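Local atomic coordinates of CurB (Lyngbya majuscula, PDB entry 5KP7), a protein that probably serves as an acyl carrier protein of curacin biosynthesis, holding intermediates as thioesters on a covalently attached 4'-phosphopantetheine arm. Residues K32-Y37 / E94-F99; R39-E44 / L59-V64; M72-E75 / N80-R83. All blocks are in the same frame, centred on the assembly; numbering follows the deposited sequence.

Contact 1 (K32-Y37 / E94-F99)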
# COMPACT_ATOMS: atom_id res chain seq x y z
N LYS B 32 -35.18 -9.11 2.46
CA LYS B 32 -35.67 -8.02 3.30
C LYS B 32 -34.59 -7.41 4.19
O LYS B 32 -34.51 -6.19 4.32
CB LYS B 32 -36.87 -8.46 4.13
CG LYS B 32 -38.14 -8.61 3.31
CD LYS B 32 -39.37 -8.18 4.11
CE LYS B 32 -40.61 -8.12 3.25
NZ LYS B 32 -41.17 -9.48 3.02
N ILE B 33 -33.75 -8.26 4.79
CA ILE B 33 -32.66 -7.80 5.66
C ILE B 33 -31.59 -7.04 4.88
O ILE B 33 -31.02 -6.08 5.39
CB ILE B 33 -32.02 -8.97 6.44
CG1 ILE B 33 -33.04 -9.59 7.41
CG2 ILE B 33 -30.81 -8.50 7.25
CD1 ILE B 33 -32.59 -10.90 8.02
N ILE B 34 -31.32 -7.49 3.65
CA ILE B 34 -30.39 -6.78 2.74
C ILE B 34 -30.96 -5.41 2.39
O ILE B 34 -30.23 -4.42 2.37
CB ILE B 34 -30.09 -7.60 1.46
CG1 ILE B 34 -29.27 -8.84 1.82
CG2 ILE B 34 -29.39 -6.75 0.39
CD1 ILE B 34 -29.19 -9.86 0.71
N LYS B 35 -32.27 -5.33 2.14
CA LYS B 35 -32.91 -4.03 1.85
C LYS B 35 -32.83 -3.06 3.02
O LYS B 35 -32.64 -1.86 2.82
CB LYS B 35 -34.36 -4.22 1.42
CG LYS B 35 -34.51 -4.81 0.02
CD LYS B 35 -35.95 -5.21 -0.22
CE LYS B 35 -36.19 -5.63 -1.65
NZ LYS B 35 -37.65 -5.77 -1.91
N LYS B 36 -32.96 -3.58 4.24
CA LYS B 36 -32.92 -2.75 5.44
C LYS B 36 -31.58 -2.04 5.62
O LYS B 36 -31.55 -0.82 5.81
CB LYS B 36 -33.23 -3.58 6.69
CG LYS B 36 -33.40 -2.74 7.95
CD LYS B 36 -32.70 -3.35 9.15
CE LYS B 36 -33.41 -4.59 9.65
NZ LYS B 36 -32.54 -5.37 10.58
N TYR B 37 -30.49 -2.81 5.57
CA TYR B 37 -29.16 -2.22 5.77
C TYR B 37 -28.72 -1.37 4.58
O TYR B 37 -28.04 -0.36 4.77
CB TYR B 37 -28.13 -3.28 6.14
CG TYR B 37 -28.38 -3.93 7.48
CD1 TYR B 37 -28.34 -3.19 8.66
CD2 TYR B 37 -28.68 -5.29 7.56
CE1 TYR B 37 -28.58 -3.79 9.89
CE2 TYR B 37 -28.92 -5.90 8.79
CZ TYR B 37 -28.87 -5.14 9.95
OH TYR B 37 -29.10 -5.77 11.15
N GLU B 94 -29.25 -12.23 -6.00
CA GLU B 94 -28.17 -13.21 -5.94
C GLU B 94 -27.46 -13.20 -4.58
O GLU B 94 -27.07 -14.26 -4.09
CB GLU B 94 -27.14 -12.99 -7.06
CG GLU B 94 -27.69 -13.29 -8.45
CD GLU B 94 -26.64 -13.20 -9.55
OE1 GLU B 94 -25.52 -12.69 -9.28
OE2 GLU B 94 -26.93 -13.65 -10.69
N LEU B 95 -27.29 -12.02 -3.96
CA LEU B 95 -26.69 -11.95 -2.62
C LEU B 95 -27.56 -12.70 -1.62
O LEU B 95 -27.05 -13.45 -0.79
CB LEU B 95 -26.51 -10.50 -2.14
CG LEU B 95 -25.79 -10.30 -0.81
CD1 LEU B 95 -24.42 -11.00 -0.82
CD2 LEU B 95 -25.63 -8.81 -0.55
N ALA B 96 -28.86 -12.47 -1.71
CA ALA B 96 -29.84 -13.21 -0.90
C ALA B 96 -29.68 -14.72 -1.03
O ALA B 96 -29.74 -15.43 -0.03
CB ALA B 96 -31.26 -12.79 -1.26
N ASP B 97 -29.49 -15.20 -2.27
CA ASP B 97 -29.29 -16.64 -2.56
C ASP B 97 -28.04 -17.18 -1.88
O ASP B 97 -28.05 -18.30 -1.37
CB ASP B 97 -29.12 -16.92 -4.06
CG ASP B 97 -30.33 -16.57 -4.88
OD1 ASP B 97 -31.47 -16.70 -4.39
OD2 ASP B 97 -30.12 -16.19 -6.05
N LEU B 98 -26.96 -16.39 -1.93
CA LEU B 98 -25.70 -16.78 -1.29
C LEU B 98 -25.88 -16.97 0.20
O LEU B 98 -25.48 -17.99 0.74
CB LEU B 98 -24.58 -15.75 -1.54
CG LEU B 98 -23.77 -16.00 -2.80
CD1 LEU B 98 -22.82 -14.82 -3.03
CD2 LEU B 98 -23.00 -17.32 -2.71
N PHE B 99 -26.49 -15.99 0.86
CA PHE B 99 -26.75 -16.08 2.30
C PHE B 99 -27.64 -17.28 2.65
O PHE B 99 -27.32 -18.03 3.57
CB PHE B 99 -27.38 -14.80 2.82
CG PHE B 99 -26.39 -13.72 3.16
CD1 PHE B 99 -25.62 -13.81 4.31
CD2 PHE B 99 -26.25 -12.59 2.36
CE1 PHE B 99 -24.70 -12.81 4.64
CE2 PHE B 99 -25.35 -11.58 2.68
CZ PHE B 99 -24.58 -11.69 3.83
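I34 meets L95, A96 and F99 through one atom, the methyl CD1, which lies against the side of the helix carrying the other three. Its CG1 stands beside the backbone N and anti to the carbonyl carbon (chi1 -68°); with the branch extended at chi2, CD1 reaches toward helix 92-102. The methyl lies 3.6 Å from the backbone A96 N and thus packs close to the main chain at the L95-A96 junction. On the L95 side it approaches L95 CG at 3.8 Å and L95 CD2 at 3.9 Å. L95 carries its CG anti to the backbone N (chi1 -175°), which brings the branch beside the isoleucine methyl, and the two side chains run obliquely to each other. I34 CD1 also comes within 4.1 Å of A96 CB. The last partner is the F99 ring, whose CD2 lies 4.3 Å from I34 CD1, with the methyl obliquely placed to the ring. All four residues are buried, and no hydrogen bond crosses the contact, which is purely van der Waals packing. The short helical segments run at 121° to each other, their axes 10.2 Å apart at closest approach. In the helical bundle of the carrier protein this joins helix 27-41 to helix 92-102. A96 also rests on L31 and F99 on V30, while V73 and M74 of helix 63-76 pack against the F99 ring, so F99 of helix 92-102 touches both other helices.

Contact 2 (R39-E44 / L59-V64). With PNS (4'-phosphopantetheine), chain E.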
# COMPACT_ATOMS: atom_id res chain seq x y z
N ARG B 39 -30.85 0.56 2.83
CA ARG B 39 -31.49 1.84 3.17
C ARG B 39 -30.83 2.55 4.36
O ARG B 39 -30.77 3.77 4.39
CB ARG B 39 -33.00 1.64 3.44
CG ARG B 39 -33.75 1.28 2.19
CD ARG B 39 -35.24 1.08 2.44
NE ARG B 39 -35.94 0.80 1.18
CZ ARG B 39 -36.61 -0.32 0.87
NH1 ARG B 39 -36.72 -1.33 1.73
NH2 ARG B 39 -37.18 -0.42 -0.33
N GLU B 40 -30.35 1.79 5.33
CA GLU B 40 -29.62 2.35 6.48
C GLU B 40 -28.28 2.99 6.06
O GLU B 40 -27.85 3.99 6.63
CB GLU B 40 -29.39 1.24 7.50
CG GLU B 40 -29.08 1.69 8.91
CD GLU B 40 -29.12 0.53 9.90
OE1 GLU B 40 -30.16 -0.17 9.97
OE2 GLU B 40 -28.12 0.33 10.60
N ILE B 41 -27.64 2.39 5.06
CA ILE B 41 -26.38 2.90 4.50
C ILE B 41 -26.60 4.03 3.50
O ILE B 41 -25.82 4.98 3.46
CB ILE B 41 -25.58 1.73 3.86
CG1 ILE B 41 -24.92 0.89 4.97
CG2 ILE B 41 -24.55 2.20 2.84
CD1 ILE B 41 -23.81 1.57 5.74
N ALA B 42 -27.65 3.93 2.68
CA ALA B 42 -28.01 4.98 1.72
C ALA B 42 -29.41 5.48 2.05
O ALA B 42 -30.38 5.01 1.45
CB ALA B 42 -27.96 4.42 0.31
N PRO B 43 -29.53 6.43 3.02
CA PRO B 43 -30.82 7.04 3.41
C PRO B 43 -31.68 7.59 2.27
O PRO B 43 -32.90 7.63 2.40
CB PRO B 43 -30.41 8.20 4.33
CG PRO B 43 -29.10 7.80 4.89
CD PRO B 43 -28.44 6.87 3.92
N GLU B 44 -31.05 8.03 1.18
CA GLU B 44 -31.77 8.50 -0.01
C GLU B 44 -32.61 7.42 -0.70
O GLU B 44 -33.48 7.75 -1.50
CB GLU B 44 -30.81 9.18 -1.02
CG GLU B 44 -29.89 8.27 -1.85
CD GLU B 44 -28.61 7.83 -1.14
OE1 GLU B 44 -27.79 7.16 -1.81
OE2 GLU B 44 -28.42 8.13 0.06
N LEU B 59 -27.09 1.22 -7.85
CA LEU B 59 -27.75 2.08 -6.83
C LEU B 59 -26.86 3.21 -6.25
O LEU B 59 -27.36 4.03 -5.47
CB LEU B 59 -28.29 1.21 -5.68
CG LEU B 59 -29.72 0.66 -5.70
CD1 LEU B 59 -30.47 0.81 -7.03
CD2 LEU B 59 -29.72 -0.79 -5.23
N GLY B 60 -25.57 3.24 -6.59
CA GLY B 60 -24.65 4.28 -6.11
C GLY B 60 -23.98 3.97 -4.79
O GLY B 60 -23.46 4.87 -4.13
N ILE B 61 -23.95 2.70 -4.38
CA ILE B 61 -23.33 2.34 -3.11
C ILE B 61 -21.86 2.05 -3.37
O ILE B 61 -21.54 1.21 -4.21
CB ILE B 61 -24.05 1.17 -2.45
CG1 ILE B 61 -25.52 1.62 -2.26
CG2 ILE B 61 -23.35 0.75 -1.15
CD1 ILE B 61 -26.30 0.93 -1.19
N ASP B 62 -20.99 2.74 -2.64
CA ASP B 62 -19.56 2.70 -2.92
C ASP B 62 -18.89 1.44 -2.40
O ASP B 62 -19.51 0.61 -1.73
CB ASP B 62 -18.86 3.99 -2.45
CG ASP B 62 -18.62 4.07 -0.96
OD1 ASP B 62 -18.56 3.05 -0.22
OD2 ASP B 62 -18.45 5.21 -0.49
N SER B 63 -17.60 1.30 -2.69
CA SER B 63 -16.91 0.05 -2.45
C SER B 63 -16.90 -0.36 -0.98
O SER B 63 -17.17 -1.51 -0.63
CB SER B 63 -15.46 0.13 -2.99
OG SER B 63 -15.46 0.54 -4.37
N VAL B 64 -16.66 0.61 -0.10
CA VAL B 64 -16.58 0.35 1.32
C VAL B 64 -17.97 -0.06 1.84
O VAL B 64 -18.10 -1.01 2.60
CB VAL B 64 -16.06 1.58 2.08
CG1 VAL B 64 -16.14 1.35 3.57
CG2 VAL B 64 -14.61 1.88 1.66
O23 PNS E . -15.91 2.90 -4.47
P24 PNS E . -15.61 1.69 -5.32
O26 PNS E . -16.49 1.38 -6.51
O27 PNS E . -14.12 1.82 -5.96
C28 PNS E . -12.99 2.18 -5.16
C29 PNS E . -12.03 3.09 -5.94
C30 PNS E . -10.70 3.32 -5.25
C31 PNS E . -12.61 3.89 -7.13
C32 PNS E . -11.47 2.02 -7.01
O33 PNS E . -10.49 2.60 -7.92
C34 PNS E . -10.80 0.73 -6.54
O35 PNS E . -11.48 -0.24 -6.23
N36 PNS E . -9.48 0.77 -6.41
C37 PNS E . -8.78 -0.14 -5.53
C38 PNS E . -8.46 -1.49 -6.12
C39 PNS E . -7.73 -2.20 -5.01
O40 PNS E . -6.51 -2.13 -4.94
N41 PNS E . -8.49 -2.85 -4.12
C42 PNS E . -7.88 -3.55 -3.01
C43 PNS E . -8.89 -3.97 -1.96
S44 PNS E . -7.93 -4.90 -0.75
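The turn leading into the phosphopantetheine attachment site is backed by the end of helix 27-41, where I61 packs on A42 and I41. I61 CD1 touches A42 CB at 4.1 Å, and I61 CG2 faces I41 CG2 at 4.4 Å, a looser apolar contact. The CG1 branch of I61 stands beside its backbone N (chi1 -58°) and is extended beyond it, carrying CD1 across to the alanine just where the chain leaves the helix. Directly after I61 comes the Asp-Ser pair characteristic of carrier proteins, at the start of helix 63-76. D62 is the N-cap: its OD1 accepts a hydrogen bond from N65 N. S63 carries the prosthetic group covalently, with S63 OG 1.5 Å from the phosphorus P24 of 4'-phosphopantetheine. The first amide of the helix adds a second hold, S63 N donating to the phosphate oxygen O23 at 2.9 Å with an N-H...O angle of 151°. A phosphate at a helix N terminus probably also gains from the helix dipole. R66, a phosphopantetheine-binding residue, donates from NH1 to I61 O, and the arm itself is hydrogen-bonded to residues of another protein's chain.

Contact 3 (M72-E75 / N80-R83)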
# COMPACT_ATOMS: atom_id res chain seq x y z
N MET B 72 -22.95 -6.35 7.89
CA MET B 72 -24.16 -6.12 8.72
C MET B 72 -25.15 -7.28 8.61
O MET B 72 -25.69 -7.75 9.63
CB MET B 72 -24.84 -4.82 8.32
CG MET B 72 -24.03 -3.58 8.68
SD MET B 72 -24.57 -2.14 7.73
CE MET B 72 -25.58 -1.29 8.94
N VAL B 73 -25.37 -7.77 7.40
CA VAL B 73 -26.27 -8.92 7.19
C VAL B 73 -25.69 -10.18 7.86
O VAL B 73 -26.44 -10.93 8.50
CB VAL B 73 -26.55 -9.21 5.70
CG1 VAL B 73 -27.41 -10.46 5.54
CG2 VAL B 73 -27.22 -8.02 5.02
N MET B 74 -24.38 -10.41 7.71
CA MET B 74 -23.70 -11.54 8.36
C MET B 74 -23.92 -11.52 9.87
O MET B 74 -24.30 -12.55 10.46
CB MET B 74 -22.19 -11.54 8.07
CG MET B 74 -21.83 -11.95 6.66
SD MET B 74 -20.06 -11.75 6.36
CE MET B 74 -19.43 -13.23 7.15
N GLU B 75 -23.72 -10.34 10.47
CA GLU B 75 -23.88 -10.15 11.91
C GLU B 75 -25.34 -10.32 12.38
O GLU B 75 -25.59 -10.95 13.41
CB GLU B 75 -23.36 -8.77 12.32
CG GLU B 75 -23.28 -8.57 13.83
CD GLU B 75 -22.96 -7.15 14.23
OE1 GLU B 75 -22.23 -6.46 13.48
OE2 GLU B 75 -23.42 -6.72 15.31
N ASN B 80 -21.00 -16.70 11.05
CA ASN B 80 -19.59 -16.48 11.32
C ASN B 80 -18.69 -17.34 10.42
O ASN B 80 -18.05 -18.29 10.86
CB ASN B 80 -19.29 -16.73 12.82
CG ASN B 80 -18.02 -16.02 13.29
OD1 ASN B 80 -17.35 -15.32 12.52
ND2 ASN B 80 -17.70 -16.19 14.56
N ILE B 81 -18.65 -16.96 9.14
CA ILE B 81 -17.90 -17.66 8.10
C ILE B 81 -17.02 -16.62 7.43
O ILE B 81 -17.19 -15.42 7.67
CB ILE B 81 -18.83 -18.34 7.07
CG1 ILE B 81 -19.65 -17.31 6.26
CG2 ILE B 81 -19.75 -19.35 7.77
CD1 ILE B 81 -20.51 -17.91 5.17
N PRO B 82 -16.08 -17.05 6.56
CA PRO B 82 -15.26 -16.04 5.89
C PRO B 82 -16.11 -15.11 5.02
O PRO B 82 -17.01 -15.58 4.32
CB PRO B 82 -14.33 -16.88 5.00
CG PRO B 82 -14.21 -18.17 5.73
CD PRO B 82 -15.57 -18.41 6.33
N ARG B 83 -15.82 -13.80 5.09
CA ARG B 83 -16.54 -12.80 4.30
C ARG B 83 -16.48 -13.03 2.81
O ARG B 83 -17.44 -12.72 2.08
CB ARG B 83 -15.99 -11.39 4.62
CG ARG B 83 -16.10 -10.97 6.06
CD ARG B 83 -15.15 -9.83 6.39
NE ARG B 83 -15.17 -9.52 7.82
CZ ARG B 83 -14.51 -10.17 8.77
NH1 ARG B 83 -14.64 -9.77 10.03
NH2 ARG B 83 -13.76 -11.24 8.53
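M74 carries the whole meeting of helix 63-76 with the loop segment 80-83, touching I81, P82 and R83. Along the helix, M72 comes first and packs on Y37 and E40 of helix 27-41. V73, buried, follows and packs on I34 and Y37 of the same helix. M74 then points toward the loop. Its CG lies beside the backbone N (chi1 -74°) and chi2 is extended; the bend at chi3 (79°) lets SD lie by R83 CG while CE turns to the backbone oxygen of I81. M74 CE is 3.2 Å from I81 O, about van der Waals contact. The same methyl, M74 CE, lies 4.2 Å from I81 CG1. I81 holds CG1 between its backbone N and carbonyl carbon (chi1 65°), a position that places this carbon by the methionine methyl. P82 is reached more loosely, through its carbonyl carbon. At R83, M74 SD is 4.0 Å from R83 CG, the two side chains crossing at about a right angle. The methyl is near as well, with M74 CE 4.1 Å from R83 CA, so the methionine meets the arginine's backbone and the start of its side chain. Both M74 and I81 also rest on L86. E75 closes the segment and packs against a basic side chain of another protein's chain. At the far end of R83, NH1 and NH2 each pair with an acidic side chain of that other chain in a salt bridge. No hydrogen bond joins the two segments. The methyl of M74, probably made slightly positive by the adjacent sulfur, suits the carbonyl oxygen it faces, and the loop is thus packed to the helix by an apolar side chain while its arginine serves the interface.

From the N terminus, helix 27-41 supplies the first half of contact 1 and, at its end, the first half of contact 2. Contact 2 closes the loop that leads from that helix to the attachment serine at the start of helix 63-76. Contact 3 follows in series, closing a short turn from the far end of helix 63-76 into the next loop. Contact 1 closes last, when helix 92-102 returns to helix 27-41, and it encloses both others; none cross. Contact 3 touches both others through the side chains of helix 63-76, whereas contacts 1 and 2 merely adjoin along helix 27-41.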